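Calcium uptake protein 3, mitochondrial (Homo sapiens, PDB 6AGI) senses calcium through its EF-hands and regulates the mitochondrial calcium uniporter channel in the central nervous system and skeletal muscle, working as a disulfide-linked heterodimer with MICU1. Local coordinates at residues Q63-T68 / K85-Y90; Y90-F95 / T210-H215. All coordinates share one frame; numbering follows the deposited sequence.

In the fold
Contacts 1 and 2 meet where the loop before helix 90-101 passes into that helix, their centres 9 Å apart. They lie on the same side of the chain's centre and share Tyr90. They follow in series: contact 1 sets helix 58-66 against the loop leading to helix 90-101, and contact 2 sets the start of helix 90-101 against helix 211-217, which returns from much later in the sequence. A probable hydrogen bond, Thr211 N to Val87 O at 3.1 Å, joins the two directly. Three helices are thereby connected, and contact 2 comes nearer the calcium site of EF-hand 1, the side chain of Phe95 lying about 11 Å from that of Glu126.

Contact 1 of 2, residues Q63-T68 / K85-Y90; sequences QMLAET and KGVISY
Met64 and Leu65 of helix 58-66 rest on the loop Lys85-Val87, an example of a helix resting on a loop as well as on a neighbouring helix. Backbones come close here: the CA atoms of Met64 and Lys85 are 5.7 Å apart.

Van der Waals contact carries the meeting. Met64 lays its thioether arm against the Lys85-Gly86 peptide link, with CG 3.7 Å from Gly86 N and SD 3.9 Å from the same nitrogen. With CG turned anti to the backbone N (chi1 171°), the arm runs alongside the peptide, and the chain bends only at its last torsion. Gly86 is nearly fully extended at this point. Deeper in, Leu65 and Val87 cross at about a right angle, CD2 of Leu65 touching CG2 of Val87 at 4.0 Å; Phe32 of strand 30-32 also packs on Val87, while Thr211 of helix 211-217 meets Leu65.

Polar groups contribute little across the interface. The carboxylate of Glu67 approaches Lys85 O, but both are acceptors, so the proximity is not a bond; the glutamate is also poorly ordered. Nor do the charges pair, since Glu67 OE1 and Lys85 NZ are 6.1 Å apart.

Hydrogen bonding instead secures the chain from Leu65 to Thr68. Leu65 O is gripped twice from Thr68, by its backbone N at 2.7 Å and by its OG1 at 2.6 Å; the hydroxyl arrives on a carbonyl lone pair, in the carbonyl plane. Thr68 O in turn accepts from Lys219.

Helix 58-66 thus packs on the loop between helices 78-81 and 90-101, in the helical region preceding the calcium-binding loop of EF-hand 1; from Gly86 the loop runs extended to Ser89, the N-cap of helix 90-101.

Contact 2 of 2, residues Y90-F95 / T210-H215; sequences YTEYLF and TTLLVH
Glu92 and Leu212 mark the nearest backbone approach, their CA atoms 7.8 Å apart, where the axes of helices 90-95 and 211-215 pass at 11.4 Å and an angle of 73°. The motif is a helix N-cap engaged by a carboxylate: Thr210 is the N-cap residue, and its OG1 weakly accepts from Leu213 N while donating to Glu92 OE1 at 2.8 Å. Glu92 and Thr210 approach from opposite directions, Glu92 reaching across because CG stands anti to the backbone N (chi1 -152°) and the chain stays extended beyond it. Its buried carboxylate lies at the start of helix 211-217, which may favour the ionised form, although Val87 O close to OE2 would oppose this. With an alanine in place of Glu92, the Thr210 hydroxyl would probably lose its acceptor and a gap is likely to open beside Leu212 CD1, now 3.7 Å from Glu92 CG. Leu212 CD1 also meets the edge of the Phe95 ring, at 4.4 Å from CD2. That ring packs edge-to-face with Phe127 and touches Met315 of the second subunit, another copy of this protein. At the cap itself, the Thr210 hydroxyl approaches OE1 on its syn side, 22° out of the carboxylate plane.

Contact 1 of 2, residues Q63-T68 / K85-Y90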
ATOM      1  N   GLN B  63      36.606  18.472  -9.989  1.00 60.16           N
ATOM      2  CA  GLN B  63      36.522  18.863 -11.393  1.00 68.08           C
ATOM      3  C   GLN B  63      35.466  18.038 -12.127  1.00 65.76           C
ATOM      4  O   GLN B  63      34.726  18.574 -12.961  1.00 75.10           O
ATOM      5  CB  GLN B  63      37.885  18.736 -12.080  1.00 83.49           C
ATOM      6  CG  GLN B  63      38.078  19.708 -13.267  1.00 94.44           C
ATOM      7  CD  GLN B  63      37.692  19.105 -14.625  1.00 94.08           C
ATOM      8  OE1 GLN B  63      38.037  17.963 -14.934  1.00 99.92           O
ATOM      9  NE2 GLN B  63      36.959  19.874 -15.429  1.00 82.84           N
ATOM     10  N   MET B  64      35.374  16.735 -11.825  1.00 57.67           N
ATOM     11  CA  MET B  64      34.311  15.910 -12.407  1.00 57.14           C
ATOM     12  C   MET B  64      32.929  16.508 -12.144  1.00 52.55           C
ATOM     13  O   MET B  64      32.075  16.535 -13.038  1.00 48.78           O
ATOM     14  CB  MET B  64      34.384  14.501 -11.812  1.00 62.51           C
ATOM     15  CG  MET B  64      33.244  13.529 -12.125  1.00 54.30           C
ATOM     16  SD  MET B  64      33.869  11.812 -12.089  1.00 53.12           S
ATOM     17  CE  MET B  64      34.966  11.807 -13.509  1.00 54.42           C
ATOM     18  N   LEU B  65      32.719  17.061 -10.941  1.00 59.13           N
ATOM     19  CA  LEU B  65      31.436  17.662 -10.575  1.00 53.16           C
ATOM     20  C   LEU B  65      31.230  19.080 -11.087  1.00 58.86           C
ATOM     21  O   LEU B  65      30.079  19.485 -11.287  1.00 42.90           O
ATOM     22  CB  LEU B  65      31.263  17.688  -9.058  1.00 42.49           C
ATOM     23  CG  LEU B  65      31.156  16.396  -8.256  1.00 32.80           C
ATOM     24  CD1 LEU B  65      31.132  16.592  -6.738  1.00 37.13           C
ATOM     25  CD2 LEU B  65      29.937  15.651  -8.783  1.00 37.63           C
ATOM     26  N   ALA B  66      32.305  19.859 -11.259  1.00 75.06           N
ATOM     27  CA  ALA B  66      32.156  21.256 -11.666  1.00 82.84           C
ATOM     28  C   ALA B  66      31.216  21.467 -12.856  1.00 68.49           C
ATOM     29  O   ALA B  66      30.630  22.547 -12.986  1.00 68.73           O
ATOM     30  CB  ALA B  66      33.530  21.839 -11.993  1.00 94.40           C
ATOM     31  N   GLU B  67      31.039  20.455 -13.705  1.00 64.46           N
ATOM     32  CA  GLU B  67      30.082  20.543 -14.804  1.00 81.58           C
ATOM     33  C   GLU B  67      28.608  20.569 -14.387  1.00 90.44           C
ATOM     34  O   GLU B  67      27.811  21.253 -15.037  1.00103.49           O
ATOM     35  CB  GLU B  67      30.312  19.378 -15.747  1.00 96.39           C
ATOM     36  CG  GLU B  67      30.084  18.081 -15.024  1.00109.07           C
ATOM     37  CD  GLU B  67      28.696  17.547 -15.202  1.00118.82           C
ATOM     38  OE1 GLU B  67      27.985  18.014 -16.118  1.00117.28           O
ATOM     39  OE2 GLU B  67      28.305  16.750 -14.328  1.00127.19           O
ATOM     40  N   THR B  68      28.244  19.922 -13.275  1.00 65.02           N
ATOM     41  CA  THR B  68      26.904  19.344 -13.114  1.00 49.64           C
ATOM     42  C   THR B  68      25.792  20.310 -13.530  1.00 40.91           C
ATOM     43  O   THR B  68      25.784  21.472 -13.094  1.00 44.74           O
ATOM     44  CB  THR B  68      26.682  18.941 -11.658  1.00 37.90           C
ATOM     45  OG1 THR B  68      27.805  18.175 -11.222  1.00 39.23           O
ATOM     46  CG2 THR B  68      25.444  18.068 -11.550  1.00 28.14           C
ATOM     47  N   LYS B  85      30.524  11.086 -15.961  1.00 32.72           N
ATOM     48  CA  LYS B  85      31.009  12.289 -15.301  1.00 37.38           C
ATOM     49  C   LYS B  85      30.156  12.676 -14.081  1.00 37.51           C
ATOM     50  O   LYS B  85      29.556  13.751 -14.062  1.00 42.98           O
ATOM     51  CB  LYS B  85      31.069  13.455 -16.290  1.00 46.22           C
ATOM     52  CG  LYS B  85      31.983  13.213 -17.480  1.00 57.39           C
ATOM     53  CD  LYS B  85      31.995  14.409 -18.419  1.00 60.05           C
ATOM     54  CE  LYS B  85      30.605  14.703 -18.958  1.00 61.76           C
ATOM     55  NZ  LYS B  85      30.048  13.550 -19.718  1.00 50.80           N
ATOM     56  N   GLY B  86      30.112  11.815 -13.068  1.00 45.34           N
ATOM     57  CA  GLY B  86      29.369  12.098 -11.840  1.00 46.48           C
ATOM     58  C   GLY B  86      29.592  11.006 -10.814  1.00 33.44           C
ATOM     59  O   GLY B  86      30.148   9.944 -11.115  1.00 36.50           O
ATOM     60  N   VAL B  87      29.118  11.263  -9.590  1.00 24.02           N
ATOM     61  CA  VAL B  87      29.297  10.319  -8.477  1.00 31.81           C
ATOM     62  C   VAL B  87      28.021  10.206  -7.657  1.00 19.97           C
ATOM     63  O   VAL B  87      27.364  11.206  -7.346  1.00 19.50           O
ATOM     64  CB  VAL B  87      30.474  10.666  -7.530  1.00 31.00           C
ATOM     65  CG1 VAL B  87      31.792  10.423  -8.217  1.00 33.29           C
ATOM     66  CG2 VAL B  87      30.383  12.092  -6.985  1.00 20.49           C
ATOM     67  N   ILE B  88      27.695   8.972  -7.283  1.00 18.71           N
ATOM     68  CA  ILE B  88      26.542   8.636  -6.457  1.00 22.05           C
ATOM     69  C   ILE B  88      27.007   7.781  -5.286  1.00 31.24           C
ATOM     70  O   ILE B  88      27.750   6.808  -5.480  1.00 20.61           O
ATOM     71  CB  ILE B  88      25.465   7.897  -7.268  1.00 13.99           C
ATOM     72  CG1 ILE B  88      25.061   8.755  -8.476  1.00 13.68           C
ATOM     73  CG2 ILE B  88      24.328   7.478  -6.356  1.00 15.14           C
ATOM     74  CD1 ILE B  88      24.117   8.073  -9.422  1.00 31.43           C
ATOM     75  N   SER B  89      26.646   8.199  -4.068  1.00 33.90           N
ATOM     76  CA  SER B  89      27.004   7.455  -2.868  1.00 17.95           C
ATOM     77  C   SER B  89      25.987   6.355  -2.635  1.00 29.24           C
ATOM     78  O   SER B  89      24.962   6.269  -3.321  1.00 21.76           O
ATOM     79  CB  SER B  89      27.063   8.358  -1.638  1.00 19.60           C
ATOM     80  OG  SER B  89      25.860   9.108  -1.463  1.00 31.32           O
ATOM     81  N   TYR B  90      26.263   5.533  -1.618  1.00 22.34           N
ATOM     82  CA  TYR B  90      25.381   4.420  -1.274  1.00 14.22           C
ATOM     83  C   TYR B  90      23.989   4.899  -0.832  1.00 21.62           C
ATOM     84  O   TYR B  90      22.952   4.357  -1.270  1.00  9.80           O
ATOM     85  CB  TYR B  90      26.040   3.571  -0.196  1.00 11.51           C
ATOM     86  CG  TYR B  90      25.104   2.518   0.335  1.00 19.54           C
ATOM     87  CD1 TYR B  90      24.526   1.587  -0.526  1.00 10.06           C
ATOM     88  CD2 TYR B  90      24.811   2.435   1.701  1.00 10.15           C
ATOM     89  CE1 TYR B  90      23.664   0.631  -0.064  1.00 10.72           C
ATOM     90  CE2 TYR B  90      23.945   1.465   2.178  1.00 14.22           C
ATOM     91  CZ  TYR B  90      23.373   0.566   1.287  1.00 18.81           C
ATOM     92  OH  TYR B  90      22.518  -0.411   1.746  1.00 26.92           O
TER

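Contact 2 of 2, residues Y90-F95 / T210-H215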
ATOM      1  N   TYR B  90      26.263   5.533  -1.618  1.00 22.34           N
ATOM      2  CA  TYR B  90      25.381   4.420  -1.274  1.00 14.22           C
ATOM      3  C   TYR B  90      23.989   4.899  -0.832  1.00 21.62           C
ATOM      4  O   TYR B  90      22.952   4.357  -1.270  1.00  9.80           O
ATOM      5  CB  TYR B  90      26.040   3.571  -0.196  1.00 11.51           C
ATOM      6  CG  TYR B  90      25.104   2.518   0.335  1.00 19.54           C
ATOM      7  CD1 TYR B  90      24.526   1.587  -0.526  1.00 10.06           C
ATOM      8  CD2 TYR B  90      24.811   2.435   1.701  1.00 10.15           C
ATOM      9  CE1 TYR B  90      23.664   0.631  -0.064  1.00 10.72           C
ATOM     10  CE2 TYR B  90      23.945   1.465   2.178  1.00 14.22           C
ATOM     11  CZ  TYR B  90      23.373   0.566   1.287  1.00 18.81           C
ATOM     12  OH  TYR B  90      22.518  -0.411   1.746  1.00 26.92           O
ATOM     13  N   THR B  91      23.950   5.855   0.107  1.00 22.72           N
ATOM     14  CA  THR B  91      22.679   6.441   0.520  1.00 15.78           C
ATOM     15  C   THR B  91      21.923   7.009  -0.668  1.00 27.36           C
ATOM     16  O   THR B  91      20.702   6.855  -0.786  1.00  8.04           O
ATOM     17  CB  THR B  91      22.902   7.516   1.577  1.00 13.78           C
ATOM     18  OG1 THR B  91      23.844   7.038   2.553  1.00 26.48           O
ATOM     19  CG2 THR B  91      21.564   7.858   2.236  1.00 14.71           C
ATOM     20  N   GLU B  92      22.639   7.721  -1.523  1.00 19.07           N
ATOM     21  CA  GLU B  92      22.044   8.370  -2.675  1.00 10.23           C
ATOM     22  C   GLU B  92      21.461   7.320  -3.622  1.00  9.01           C
ATOM     23  O   GLU B  92      20.363   7.489  -4.176  1.00  8.47           O
ATOM     24  CB  GLU B  92      23.169   9.204  -3.285  1.00 10.97           C
ATOM     25  CG  GLU B  92      22.909  10.423  -4.049  1.00 34.86           C
ATOM     26  CD  GLU B  92      24.100  11.372  -3.896  1.00 46.82           C
ATOM     27  OE1 GLU B  92      24.248  12.000  -2.820  1.00 29.91           O
ATOM     28  OE2 GLU B  92      24.951  11.398  -4.816  1.00 66.93           O
ATOM     29  N   TYR B  93      22.195   6.222  -3.802  1.00 12.27           N
ATOM     30  CA  TYR B  93      21.706   5.027  -4.476  1.00  8.78           C
ATOM     31  C   TYR B  93      20.378   4.564  -3.891  1.00 27.58           C
ATOM     32  O   TYR B  93      19.421   4.286  -4.628  1.00 23.00           O
ATOM     33  CB  TYR B  93      22.761   3.942  -4.319  1.00 14.93           C
ATOM     34  CG  TYR B  93      22.384   2.563  -4.780  1.00 31.23           C
ATOM     35  CD1 TYR B  93      21.773   2.335  -6.013  1.00 32.05           C
ATOM     36  CD2 TYR B  93      22.560   1.485  -3.931  1.00 14.41           C
ATOM     37  CE1 TYR B  93      21.439   1.040  -6.407  1.00 26.22           C
ATOM     38  CE2 TYR B  93      22.223   0.224  -4.305  1.00 23.48           C
ATOM     39  CZ  TYR B  93      21.669  -0.009  -5.536  1.00 19.09           C
ATOM     40  OH  TYR B  93      21.353  -1.314  -5.840  1.00 12.93           O
ATOM     41  N   LEU B  94      20.339   4.400  -2.559  1.00  7.38           N
ATOM     42  CA  LEU B  94      19.110   3.990  -1.873  1.00 11.84           C
ATOM     43  C   LEU B  94      17.967   4.956  -2.166  1.00  9.45           C
ATOM     44  O   LEU B  94      16.854   4.533  -2.502  1.00  5.66           O
ATOM     45  CB  LEU B  94      19.376   3.878  -0.374  1.00 14.09           C
ATOM     46  CG  LEU B  94      20.229   2.698   0.090  1.00 17.09           C
ATOM     47  CD1 LEU B  94      20.054   2.412   1.588  1.00  6.58           C
ATOM     48  CD2 LEU B  94      19.875   1.445  -0.769  1.00  6.64           C
ATOM     49  N   PHE B  95      18.221   6.259  -2.021  1.00  6.60           N
ATOM     50  CA  PHE B  95      17.262   7.287  -2.426  1.00  6.59           C
ATOM     51  C   PHE B  95      16.705   7.024  -3.828  1.00 12.53           C
ATOM     52  O   PHE B  95      15.483   6.938  -4.014  1.00  6.41           O
ATOM     53  CB  PHE B  95      17.948   8.650  -2.356  1.00  9.75           C
ATOM     54  CG  PHE B  95      17.075   9.826  -2.716  1.00 24.37           C
ATOM     55  CD1 PHE B  95      15.897  10.075  -2.032  1.00 32.35           C
ATOM     56  CD2 PHE B  95      17.457  10.706  -3.723  1.00 31.67           C
ATOM     57  CE1 PHE B  95      15.107  11.188  -2.356  1.00 29.56           C
ATOM     58  CE2 PHE B  95      16.676  11.799  -4.050  1.00 24.34           C
ATOM     59  CZ  PHE B  95      15.509  12.043  -3.365  1.00 20.69           C
ATOM     60  N   THR B 210      28.518  15.455  -4.127  1.00 24.11           N
ATOM     61  CA  THR B 210      28.108  14.413  -5.049  1.00 23.22           C
ATOM     62  C   THR B 210      27.333  15.073  -6.177  1.00 30.13           C
ATOM     63  O   THR B 210      27.074  16.285  -6.155  1.00 34.42           O
ATOM     64  CB  THR B 210      27.251  13.325  -4.378  1.00 37.06           C
ATOM     65  OG1 THR B 210      26.105  13.915  -3.750  1.00 44.82           O
ATOM     66  CG2 THR B 210      28.054  12.509  -3.357  1.00 35.21           C
ATOM     67  N   THR B 211      26.985  14.270  -7.193  1.00 33.15           N
ATOM     68  CA  THR B 211      26.241  14.819  -8.323  1.00 25.07           C
ATOM     69  C   THR B 211      24.858  15.297  -7.904  1.00 28.63           C
ATOM     70  O   THR B 211      24.449  16.399  -8.273  1.00 30.10           O
ATOM     71  CB  THR B 211      26.174  13.803  -9.465  1.00 31.89           C
ATOM     72  OG1 THR B 211      27.414  13.837 -10.187  1.00 54.14           O
ATOM     73  CG2 THR B 211      24.964  14.057 -10.399  1.00 18.59           C
ATOM     74  N   LEU B 212      24.121  14.500  -7.125  1.00 29.16           N
ATOM     75  CA  LEU B 212      22.792  14.960  -6.728  1.00 17.90           C
ATOM     76  C   LEU B 212      22.885  16.150  -5.782  1.00 18.91           C
ATOM     77  O   LEU B 212      22.034  17.045  -5.819  1.00 18.85           O
ATOM     78  CB  LEU B 212      21.987  13.821  -6.103  1.00 17.27           C
ATOM     79  CG  LEU B 212      21.472  12.886  -7.194  1.00 34.03           C
ATOM     80  CD1 LEU B 212      20.606  11.798  -6.588  1.00 28.52           C
ATOM     81  CD2 LEU B 212      20.714  13.668  -8.307  1.00 30.40           C
ATOM     82  N   LEU B 213      23.935  16.199  -4.966  1.00 20.04           N
ATOM     83  CA  LEU B 213      24.099  17.303  -4.031  1.00 22.73           C
ATOM     84  C   LEU B 213      24.345  18.633  -4.765  1.00 29.09           C
ATOM     85  O   LEU B 213      23.720  19.658  -4.449  1.00 33.71           O
ATOM     86  CB  LEU B 213      25.246  16.946  -3.098  1.00 22.67           C
ATOM     87  CG  LEU B 213      25.132  17.110  -1.601  1.00 30.41           C
ATOM     88  CD1 LEU B 213      23.879  16.450  -1.100  1.00 22.88           C
ATOM     89  CD2 LEU B 213      26.377  16.473  -0.978  1.00 31.43           C
ATOM     90  N   VAL B 214      25.228  18.627  -5.772  1.00 24.26           N
ATOM     91  CA  VAL B 214      25.505  19.829  -6.564  1.00 37.95           C
ATOM     92  C   VAL B 214      24.344  20.147  -7.510  1.00 43.10           C
ATOM     93  O   VAL B 214      23.975  21.317  -7.709  1.00 40.08           O
ATOM     94  CB  VAL B 214      26.833  19.652  -7.323  1.00 31.94           C
ATOM     95  CG1 VAL B 214      27.111  20.843  -8.194  1.00 31.89           C
ATOM     96  CG2 VAL B 214      27.959  19.518  -6.317  1.00 27.24           C
ATOM     97  N   HIS B 215      23.754  19.120  -8.109  1.00 25.43           N
ATOM     98  CA  HIS B 215      22.624  19.337  -8.993  1.00 26.52           C
ATOM     99  C   HIS B 215      21.478  20.018  -8.248  1.00 29.89           C
ATOM    100  O   HIS B 215      20.825  20.912  -8.797  1.00 20.66           O
ATOM    101  CB  HIS B 215      22.183  17.995  -9.576  1.00 17.94           C
ATOM    102  CG  HIS B 215      20.960  18.081 -10.434  1.00 16.97           C
ATOM    103  ND1 HIS B 215      20.999  18.492 -11.745  1.00 23.76           N
ATOM    104  CD2 HIS B 215      19.663  17.802 -10.172  1.00 30.05           C
ATOM    105  CE1 HIS B 215      19.782  18.462 -12.255  1.00 16.12           C
ATOM    106  NE2 HIS B 215      18.950  18.052 -11.319  1.00 15.71           N
TER